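Laccase (Botrytis aclada, PDB 3SQR) catalyses the copper-dependent oxidation of phenolic compounds by dioxygen, which is reduced to water, and probably takes part in lignin breakdown and detoxification of its products. Local coordinates at residues Thr80-Thr85 against Leu225-Met230; Trp205-Val210 against Asn234-Ser239; Gly328-Thr333 against Asn338-Ala343. All blocks are in the same frame, centred on the assembly; numbering follows the deposited sequence. Where two conformers were deposited one is given.

Interaction 1: Thr80-Thr85 against Leu225-Met230; sequences TPDGYT and LENTLM
The carboxylate of Asp-82 and the carboxamide of Asn-227 meet rim to rim, neither lying over a face of the other, and their planes are only 28° apart. Asn-227 ND2 donates to Asp-82 OD2 over 2.9 Å in a nearly straight bond (176°). The acceptor lies exactly in the amide plane, whereas the donor reaches the carboxylate on its anti side and somewhat out of plane. The two groups approach from opposite directions, and Asn-227 is extended toward the turn because its CG stands anti to the backbone N (chi1 -151°).

Beside this polar bridge runs a small apolar one. From strand 227-230, Leu-229 places its two methyls against CB of Pro-81, with CD2 3.9 Å from Pro-81 CB. The same CD2 is 4.0 Å from Asp-82 CB, so one methyl fills the angle between consecutive residues of the turn. Trp-205 of the adjacent strand 195-205 touches Pro-81, Asp-82 and Leu-229 and completes this patch.

Asp-82 also shapes its own loop. Its OD1 accepts from Tyr-84 N at 3.1 Å, an Asx turn in which the donor stands above the carboxylate plane. The other oxygen, OD2, has His-207 NE2 as a second and stronger partner, while Asn-227 ND2 additionally bonds to Thr-235 O.

The contact thus joins the turn between strands 67-79 and 86-91 to the outermost strand of a sheet in the next multicopper oxidase domain. Both oxygens of a buried carboxylate are engaged, OD1 by the N-H of Tyr-84, OD2 by Asn-227 and by His-207, an arrangement that fixes the rotation of the group; neighbouring N-H donors would probably favour its ionised form.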
loop_
_atom_site.group_PDB
_atom_site.type_symbol
_atom_site.label_atom_id
_atom_site.label_comp_id
_atom_site.label_asym_id
_atom_site.label_seq_id
_atom_site.Cartn_x
_atom_site.Cartn_y
_atom_site.Cartn_z
ATOM N N THR A 80 10.616 -4.359 -20.304
ATOM C CA THR A 80 11.640 -3.371 -20.420
ATOM C C THR A 80 11.093 -2.009 -20.087
ATOM O O THR A 80 10.836 -1.195 -20.965
ATOM C CB THR A 80 12.241 -3.356 -21.859
ATOM O OG1 THR A 80 12.547 -4.685 -22.219
ATOM C CG2 THR A 80 13.482 -2.491 -21.902
ATOM N N PRO A 81 11.022 -1.679 -18.770
ATOM C CA PRO A 81 10.333 -0.446 -18.351
ATOM C C PRO A 81 11.179 0.769 -18.454
ATOM O O PRO A 81 10.653 1.869 -18.547
ATOM C CB PRO A 81 9.974 -0.727 -16.889
ATOM C CG PRO A 81 10.953 -1.818 -16.477
ATOM C CD PRO A 81 11.188 -2.634 -17.663
ATOM N N ASP A 82 12.509 0.558 -18.435
ATOM C CA ASP A 82 13.499 1.634 -18.344
ATOM C C ASP A 82 14.707 1.390 -19.232
ATOM O O ASP A 82 15.777 1.909 -18.941
ATOM C CB ASP A 82 13.984 1.841 -16.896
ATOM C CG ASP A 82 14.698 0.637 -16.347
ATOM O OD1 ASP A 82 14.701 -0.412 -16.997
ATOM O OD2 ASP A 82 15.233 0.658 -15.226
ATOM N N GLY A 83 14.509 0.672 -20.324
ATOM C CA GLY A 83 15.618 0.306 -21.205
ATOM C C GLY A 83 16.414 -0.874 -20.716
ATOM O O GLY A 83 17.393 -1.216 -21.351
ATOM N N TYR A 84 16.054 -1.489 -19.579
ATOM C CA TYR A 84 16.662 -2.706 -19.126
ATOM C C TYR A 84 15.675 -3.832 -19.072
ATOM O O TYR A 84 14.644 -3.779 -18.385
ATOM C CB TYR A 84 17.299 -2.521 -17.703
ATOM C CG TYR A 84 18.221 -3.649 -17.349
ATOM C CD1 TYR A 84 17.727 -4.866 -16.939
ATOM C CD2 TYR A 84 19.635 -3.516 -17.501
ATOM C CE1 TYR A 84 18.526 -5.893 -16.648
ATOM C CE2 TYR A 84 20.467 -4.621 -17.257
ATOM C CZ TYR A 84 19.922 -5.777 -16.815
ATOM O OH TYR A 84 20.606 -6.943 -16.559
ATOM N N THR A 85 15.981 -4.922 -19.756
ATOM C CA THR A 85 15.066 -6.006 -19.920
ATOM C C THR A 85 15.280 -7.002 -18.812
ATOM O O THR A 85 16.431 -7.436 -18.531
ATOM C CB THR A 85 15.248 -6.714 -21.318
ATOM O OG1 THR A 85 15.088 -5.720 -22.355
ATOM C CG2 THR A 85 14.302 -7.781 -21.482
ATOM N N LEU A 225 18.923 -0.533 -5.085
ATOM C CA LEU A 225 18.439 -1.066 -6.365
ATOM C C LEU A 225 18.904 -0.184 -7.477
ATOM O O LEU A 225 19.369 0.967 -7.296
ATOM C CB LEU A 225 16.905 -1.207 -6.341
ATOM C CG LEU A 225 16.380 -2.107 -5.232
ATOM C CD1 LEU A 225 14.884 -2.257 -5.306
ATOM C CD2 LEU A 225 17.076 -3.475 -5.207
ATOM N N GLU A 226 18.760 -0.708 -8.690
ATOM C CA GLU A 226 19.452 -0.084 -9.825
ATOM C C GLU A 226 18.788 1.128 -10.363
ATOM O O GLU A 226 19.422 1.998 -10.930
ATOM C CB GLU A 226 19.583 -1.107 -10.929
ATOM C CG GLU A 226 20.607 -2.192 -10.688
ATOM C CD GLU A 226 20.218 -3.265 -9.655
ATOM O OE1 GLU A 226 19.022 -3.492 -9.405
ATOM O OE2 GLU A 226 21.122 -3.849 -9.019
ATOM N N ASN A 227 17.485 1.264 -10.175
ATOM C CA ASN A 227 16.833 2.405 -10.734
ATOM C C ASN A 227 15.535 2.678 -9.947
ATOM O O ASN A 227 15.332 2.091 -8.881
ATOM C CB ASN A 227 16.507 2.176 -12.215
ATOM C CG ASN A 227 16.484 3.445 -13.008
ATOM O OD1 ASN A 227 16.841 4.511 -12.526
ATOM N ND2 ASN A 227 16.035 3.329 -14.306
ATOM N N THR A 228 14.763 3.612 -10.451
ATOM C CA THR A 228 13.395 3.911 -9.966
ATOM C C THR A 228 12.493 3.976 -11.193
ATOM O O THR A 228 12.983 4.163 -12.300
ATOM C CB THR A 228 13.321 5.218 -9.199
ATOM O OG1 THR A 228 13.519 6.320 -10.104
ATOM C CG2 THR A 228 14.403 5.270 -8.057
ATOM N N LEU A 229 11.177 3.870 -10.985
ATOM C CA LEU A 229 10.183 4.077 -12.062
ATOM C C LEU A 229 9.161 5.027 -11.583
ATOM O O LEU A 229 8.783 5.029 -10.399
ATOM C CB LEU A 229 9.483 2.805 -12.444
ATOM C CG LEU A 229 10.353 1.656 -12.975
ATOM C CD1 LEU A 229 9.517 0.436 -13.137
ATOM C CD2 LEU A 229 10.983 2.006 -14.266
ATOM N N MET A 230 8.732 5.876 -12.518
ATOM C CA MET A 230 7.617 6.733 -12.293
ATOM C C MET A 230 6.547 6.332 -13.267
ATOM O O MET A 230 6.695 6.429 -14.477
ATOM C CB MET A 230 7.985 8.217 -12.488
ATOM C CG MET A 230 6.890 9.136 -12.157
ATOM S SD MET A 230 7.376 10.897 -12.127
ATOM C CE MET A 230 8.516 10.954 -10.745
#

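Interaction 2: Trp205-Val210 against Asn234-Ser239; sequences WAHESV and NTFDCS. With NAG (2-acetamido-2-deoxy-beta-D-glucopyranose), chain K.
The backbones at His-207 and Phe-236 stay well apart, with their CA atoms 10.7 Å from each other in two loops without regular structure, and only the two aromatic side chains span the gap. They come from opposite directions and form a T-shaped pair, the imidazole edge pointing at the phenyl face with the planes at 81° and the ring centroids 4.4 Å apart. His-207 CE1 leads: it stands 3.3 Å above the phenyl plane, over the ring centre, and its nearest single atom is Phe-236 CZ at 3.4 Å. Phe-236 turns this face to the histidine with CG anti to the backbone N (chi1 -168°), while Cys-238 SG lies at the phenyl edge. That cysteine is tied by a disulfide to Cys-246.

On its other side the 234-239 loop meets the N-linked sugar of Asn-342. Thr-235 OG1 donates to NAG O7 at 2.7 Å, and the acetamide methyl C8 rests 3.5 Å from Phe-236 CA. Further along, Asp-237 OD1 accepts from both Ser-239 N, in an Asx turn, and Ser-239 OG.

Two neighbours hold the imidazole in position: Tyr-84 stacks on it, and Asp-82 OD2 takes the hydrogen bond at NE2. At the far end of the other loop, Ser-209 N-caps helix 210-217. Since CE1 sits between the two ring nitrogens, its hydrogen is among the more polarised C-H groups of a protein, and the geometry fits a CH-pi interaction with the phenyl pi cloud, which the carboxylate at NE2 could modulate.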
loop_
_atom_site.group_PDB
_atom_site.type_symbol
_atom_site.label_atom_id
_atom_site.label_comp_id
_atom_site.label_asym_id
_atom_site.label_seq_id
_atom_site.Cartn_x
_atom_site.Cartn_y
_atom_site.Cartn_z
ATOM N N TRP A 205 13.189 0.249 -8.462
ATOM C CA TRP A 205 13.073 -0.799 -9.454
ATOM C C TRP A 205 14.395 -1.471 -9.645
ATOM O O TRP A 205 15.377 -0.799 -10.026
ATOM C CB TRP A 205 12.627 -0.200 -10.784
ATOM C CG TRP A 205 12.407 -1.223 -11.808
ATOM C CD1 TRP A 205 13.105 -1.375 -12.978
ATOM C CD2 TRP A 205 11.413 -2.245 -11.803
ATOM N NE1 TRP A 205 12.626 -2.462 -13.674
ATOM C CE2 TRP A 205 11.587 -3.020 -12.987
ATOM C CE3 TRP A 205 10.412 -2.620 -10.917
ATOM C CZ2 TRP A 205 10.791 -4.101 -13.277
ATOM C CZ3 TRP A 205 9.630 -3.714 -11.202
ATOM C CH2 TRP A 205 9.812 -4.434 -12.403
ATOM N N ALA A 206 14.435 -2.771 -9.349
ATOM C CA ALA A 206 15.657 -3.530 -9.494
ATOM C C ALA A 206 15.846 -3.891 -10.970
ATOM O O ALA A 206 14.872 -3.878 -11.726
ATOM C CB ALA A 206 15.594 -4.800 -8.664
ATOM N N HIS A 207 17.090 -4.232 -11.350
ATOM C CA HIS A 207 17.336 -4.821 -12.687
ATOM C C HIS A 207 17.545 -6.280 -12.633
ATOM O O HIS A 207 18.206 -6.851 -13.529
ATOM C CB HIS A 207 18.481 -4.110 -13.391
ATOM C CG HIS A 207 18.097 -2.766 -13.887
ATOM N ND1 HIS A 207 19.011 -1.886 -14.416
ATOM C CD2 HIS A 207 16.890 -2.153 -13.961
ATOM C CE1 HIS A 207 18.388 -0.784 -14.773
ATOM N NE2 HIS A 207 17.092 -0.920 -14.499
ATOM N N GLU A 208 16.909 -6.934 -11.635
ATOM C CA GLU A 208 16.836 -8.347 -11.497
ATOM C C GLU A 208 15.683 -8.640 -10.525
ATOM O O GLU A 208 15.229 -7.759 -9.837
ATOM C CB GLU A 208 18.139 -8.894 -10.955
ATOM C CG GLU A 208 18.556 -8.297 -9.581
ATOM C CD GLU A 208 19.087 -6.860 -9.625
ATOM O OE1 GLU A 208 19.786 -6.558 -10.600
ATOM O OE2 GLU A 208 18.837 -6.036 -8.671
ATOM N N SER A 209 15.250 -9.888 -10.452
ATOM C CA SER A 209 14.147 -10.258 -9.570
ATOM C C SER A 209 14.597 -10.017 -8.154
ATOM O O SER A 209 15.690 -10.404 -7.762
ATOM C CB SER A 209 13.800 -11.723 -9.702
ATOM O OG SER A 209 12.809 -12.196 -8.763
ATOM N N VAL A 210 13.689 -9.485 -7.361
ATOM C CA VAL A 210 13.910 -9.280 -5.935
ATOM C C VAL A 210 14.284 -10.617 -5.284
ATOM O O VAL A 210 14.977 -10.672 -4.251
ATOM C CB VAL A 210 12.596 -8.687 -5.294
ATOM C CG1 VAL A 210 11.449 -9.660 -5.369
ATOM C CG2 VAL A 210 12.804 -8.329 -3.848
ATOM N N ASN A 234 11.266 4.965 -16.734
ATOM C CA ASN A 234 12.317 5.889 -16.477
ATOM C C ASN A 234 13.400 5.727 -17.540
ATOM O O ASN A 234 13.359 4.779 -18.333
ATOM C CB ASN A 234 12.943 5.663 -15.095
ATOM C CG ASN A 234 13.591 6.901 -14.521
ATOM O OD1 ASN A 234 13.764 7.904 -15.211
ATOM N ND2 ASN A 234 13.878 6.873 -13.197
ATOM N N THR A 235 14.275 6.718 -17.594
ATOM C CA THR A 235 15.503 6.610 -18.345
ATOM C C THR A 235 16.454 5.649 -17.662
ATOM O O THR A 235 16.328 5.316 -16.470
ATOM C CB THR A 235 16.159 7.947 -18.455
ATOM O OG1 THR A 235 16.323 8.552 -17.139
ATOM C CG2 THR A 235 15.386 8.831 -19.380
ATOM N N PHE A 236 17.433 5.162 -18.404
ATOM C CA PHE A 236 18.568 4.514 -17.792
ATOM C C PHE A 236 19.704 4.570 -18.831
ATOM O O PHE A 236 19.475 4.303 -20.002
ATOM C CB PHE A 236 18.270 3.079 -17.451
ATOM C CG PHE A 236 19.284 2.433 -16.575
ATOM C CD1 PHE A 236 19.361 2.763 -15.224
ATOM C CD2 PHE A 236 20.132 1.443 -17.052
ATOM C CE1 PHE A 236 20.326 2.146 -14.396
ATOM C CE2 PHE A 236 21.108 0.840 -16.256
ATOM C CZ PHE A 236 21.182 1.154 -14.905
ATOM N N ASP A 237 20.908 4.863 -18.354
ATOM C CA ASP A 237 22.052 4.982 -19.254
ATOM C C ASP A 237 22.645 3.631 -19.492
ATOM O O ASP A 237 23.317 3.048 -18.623
ATOM C CB ASP A 237 23.071 5.944 -18.642
ATOM C CG ASP A 237 24.254 6.233 -19.575
ATOM O OD1 ASP A 237 24.336 5.601 -20.646
ATOM O OD2 ASP A 237 25.031 7.147 -19.203
ATOM N N CYS A 238 22.360 3.079 -20.658
ATOM C CA CYS A 238 22.912 1.807 -21.060
ATOM C C CYS A 238 24.153 1.994 -21.976
ATOM O O CYS A 238 24.729 1.004 -22.396
ATOM C CB CYS A 238 21.881 0.992 -21.838
ATOM S SG CYS A 238 20.626 0.255 -20.761
ATOM N N SER A 239 24.530 3.244 -22.235
ATOM C CA SER A 239 25.541 3.593 -23.264
ATOM C C SER A 239 26.911 2.984 -23.008
ATOM O O SER A 239 27.618 2.620 -23.968
ATOM C CB SER A 239 25.682 5.106 -23.407
ATOM O OG SER A 239 26.271 5.692 -22.262
HETATM C C1 NAG K . 20.508 10.979 -14.061
HETATM C C2 NAG K . 20.777 11.020 -15.542
HETATM C C3 NAG K . 22.161 11.668 -15.800
HETATM C C4 NAG K . 22.146 13.024 -15.099
HETATM C C5 NAG K . 21.948 12.813 -13.613
HETATM C C6 NAG K . 21.863 14.146 -12.895
HETATM C C7 NAG K . 19.584 9.258 -16.713
HETATM C C8 NAG K . 19.573 7.831 -17.145
HETATM N N2 NAG K . 20.671 9.674 -16.028
HETATM O O3 NAG K . 22.346 11.798 -17.191
HETATM O O4 NAG K . 23.353 13.710 -15.221
HETATM O O5 NAG K . 20.690 12.242 -13.460
HETATM O O6 NAG K . 21.323 13.845 -11.637
HETATM O O7 NAG K . 18.597 9.980 -16.977
#

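Interaction 3: Gly328-Thr333 against Asn338-Ala343; sequences GNWGTT and NEAANA. With NAG (2-acetamido-2-deoxy-beta-D-glucopyranose), chain K.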
loop_
_atom_site.group_PDB
_atom_site.type_symbol
_atom_site.label_atom_id
_atom_site.label_comp_id
_atom_site.label_asym_id
_atom_site.label_seq_id
_atom_site.Cartn_x
_atom_site.Cartn_y
_atom_site.Cartn_z
ATOM N N GLY A 328 10.344 12.828 -7.878
ATOM C CA GLY A 328 10.016 11.887 -6.805
ATOM C C GLY A 328 10.691 12.264 -5.500
ATOM O O GLY A 328 10.238 11.897 -4.438
ATOM N N ASN A 329 11.838 12.948 -5.592
ATOM C CA ASN A 329 12.676 13.217 -4.405
ATOM C C ASN A 329 12.820 11.998 -3.552
ATOM O O ASN A 329 12.453 11.975 -2.371
ATOM C CB ASN A 329 12.116 14.360 -3.593
ATOM C CG ASN A 329 12.264 15.686 -4.270
ATOM O OD1 ASN A 329 13.376 16.055 -4.701
ATOM N ND2 ASN A 329 11.225 16.469 -4.250
ATOM N N TRP A 330 13.441 11.007 -4.121
ATOM C CA TRP A 330 13.845 9.825 -3.406
ATOM C C TRP A 330 14.525 10.225 -2.099
ATOM O O TRP A 330 15.527 11.020 -2.139
ATOM C CB TRP A 330 14.845 9.030 -4.218
ATOM C CG TRP A 330 15.374 7.812 -3.569
ATOM C CD1 TRP A 330 16.399 7.731 -2.654
ATOM C CD2 TRP A 330 14.819 6.514 -3.637
ATOM N NE1 TRP A 330 16.523 6.457 -2.174
ATOM C CE2 TRP A 330 15.572 5.686 -2.774
ATOM C CE3 TRP A 330 13.775 5.937 -4.410
ATOM C CZ2 TRP A 330 15.298 4.346 -2.612
ATOM C CZ3 TRP A 330 13.554 4.599 -4.289
ATOM C CH2 TRP A 330 14.284 3.811 -3.373
ATOM N N GLY A 331 14.024 9.678 -0.988
ATOM C CA GLY A 331 14.638 9.881 0.337
ATOM C C GLY A 331 15.937 9.112 0.541
ATOM O O GLY A 331 15.929 7.986 0.989
ATOM N N THR A 332 17.066 9.738 0.238
ATOM C CA THR A 332 18.349 9.006 0.326
ATOM C C THR A 332 18.715 8.671 1.779
ATOM O O THR A 332 19.354 7.662 2.036
ATOM C CB THR A 332 19.480 9.838 -0.289
ATOM O OG1 THR A 332 19.442 11.158 0.238
ATOM C CG2 THR A 332 19.306 9.906 -1.827
ATOM N N THR A 333 18.254 9.468 2.722
ATOM C CA THR A 333 18.453 9.123 4.138
ATOM C C THR A 333 17.574 7.960 4.620
ATOM O O THR A 333 17.864 7.333 5.631
ATOM C CB THR A 333 18.237 10.304 5.075
ATOM O OG1 THR A 333 16.938 10.813 4.894
ATOM C CG2 THR A 333 19.222 11.451 4.791
ATOM N N ASN A 338 20.679 3.399 -6.473
ATOM C CA ASN A 338 21.801 3.693 -7.347
ATOM C C ASN A 338 21.579 4.883 -8.205
ATOM O O ASN A 338 22.546 5.514 -8.667
ATOM C CB ASN A 338 22.067 2.496 -8.247
ATOM C CG ASN A 338 22.779 1.382 -7.562
ATOM O OD1 ASN A 338 23.109 1.451 -6.371
ATOM N ND2 ASN A 338 23.081 0.345 -8.330
ATOM N N GLU A 339 20.309 5.284 -8.395
ATOM C CA GLU A 339 20.005 6.377 -9.266
ATOM C C GLU A 339 18.954 7.276 -8.631
ATOM O O GLU A 339 18.003 7.716 -9.287
ATOM C CB GLU A 339 19.486 5.812 -10.578
ATOM C CG GLU A 339 20.453 4.865 -11.263
ATOM C CD GLU A 339 21.752 5.511 -11.721
ATOM O OE1 GLU A 339 21.818 6.733 -11.798
ATOM O OE2 GLU A 339 22.708 4.766 -11.968
ATOM N N ALA A 340 19.187 7.633 -7.363
ATOM C CA ALA A 340 18.241 8.492 -6.671
ATOM C C ALA A 340 17.881 9.797 -7.390
ATOM O O ALA A 340 16.719 10.207 -7.417
ATOM C CB ALA A 340 18.762 8.778 -5.220
ATOM N N ALA A 341 18.874 10.485 -7.973
ATOM C CA ALA A 341 18.654 11.772 -8.570
ATOM C C ALA A 341 17.737 11.666 -9.805
ATOM O O ALA A 341 17.178 12.687 -10.224
ATOM C CB ALA A 341 20.016 12.474 -8.945
ATOM N N ASN A 342 17.626 10.466 -10.368
ATOM C CA ASN A 342 16.823 10.218 -11.586
ATOM C C ASN A 342 15.406 9.748 -11.355
ATOM O O ASN A 342 14.716 9.361 -12.301
ATOM C CB ASN A 342 17.526 9.272 -12.528
ATOM C CG ASN A 342 18.956 9.675 -12.857
ATOM O OD1 ASN A 342 19.904 9.111 -12.274
ATOM N ND2 ASN A 342 19.139 10.620 -13.769
ATOM N N ALA A 343 14.946 9.866 -10.100
ATOM C CA ALA A 343 13.525 9.577 -9.754
ATOM C C ALA A 343 12.711 10.807 -10.101
ATOM O O ALA A 343 12.267 11.531 -9.236
ATOM C CB ALA A 343 13.390 9.242 -8.274
HETATM C C1 NAG K . 20.508 10.979 -14.061
HETATM C C2 NAG K . 20.777 11.020 -15.542
HETATM C C3 NAG K . 22.161 11.668 -15.800
HETATM C C4 NAG K . 22.146 13.024 -15.099
HETATM C C5 NAG K . 21.948 12.813 -13.613
HETATM C C6 NAG K . 21.863 14.146 -12.895
HETATM C C7 NAG K . 19.584 9.258 -16.713
HETATM C C8 NAG K . 19.573 7.831 -17.145
HETATM N N2 NAG K . 20.671 9.674 -16.028
HETATM O O3 NAG K . 22.346 11.798 -17.191
HETATM O O4 NAG K . 23.353 13.710 -15.221
HETATM O O5 NAG K . 20.690 12.242 -13.460
HETATM O O6 NAG K . 21.323 13.845 -11.637
HETATM O O7 NAG K . 18.597 9.980 -16.977
HETATM O O HOH W 1 13.656 13.784 -7.745
HETATM O O HOH W 2 15.093 11.936 -6.296
#
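An excursion between two neighbouring antiparallel strands, 323-327 and 344-348, carries an N-linked glycan here and closes at its base through this contact. Gly-328 N donates to Ala-343 O over 2.7 Å at 148°, immediately beyond the paired strands. Beyond this bond the backbone groups no longer meet directly, and water takes over the bridging. One water accepts from Asn-329 N and donates to the same Ala-343 O, at 3.0 Å, so that carbonyl has two donors. A second accepts from Trp-330 N and gives a short bond, 2.6 Å, to Ala-340 O. The ladder of direct and water-mediated links therefore runs along three successive backbone N-H groups.

Side chains close the outer part. Ala-340 CB touches two residues of the facing arm, 3.6 Å from Trp-330 CD1 and equally far from Thr-332 CG2. Trp-330 swings its indole out with CG anti to the backbone N (chi1 178°), bringing the pyrrole part obliquely against the alanine methyl, while its NE1 bonds to Ser-335 O within the excursion. Nearer the strands, Trp-330 CB and Ala-343 CB pack more loosely, 4.3 Å apart.

The 338-343 arm is itself wound into a short 3-10 turn, in which Ala-343 N reaches back to Ala-340 O at 3.2 Å. Ala-340 O thus serves both the turn and the second water. Asn-342 bears the glycan through its covalent ND2-C1 bond of 1.4 Å to NAG. Chemically, the two waters satisfy N-H and carbonyl groups too far apart to pair directly, and the single direct backbone hydrogen bond at the base, backed by methyl packing, holds together a loop whose glycan-bearing side faces away from the tryptophan.

How the interactions relate
Interactions 1 and 2 practically share a centre, about 4 Å apart, and are probably coupled by a hydrogen bond, Asp-82 OD2 lying 2.5 Å from His-207 NE2. Interaction 3 lies about 13 to 14 Å from both centres. Leu-225 O accepts from Asn-338 N at 2.9 Å, linking it to interaction 1, and Asn-234 ND2 reaches Asn-342 O at 2.8 Å, linking it to interaction 2. The sugar is a further bridge: carried by interaction 3, it accepts a hydrogen bond from interaction 2. Interaction 3 is remote from the metals: the side chain of Trp-330 is about 12 Å from that of His-531, a type 1 copper ligand, and about 13 Å from a copper ion.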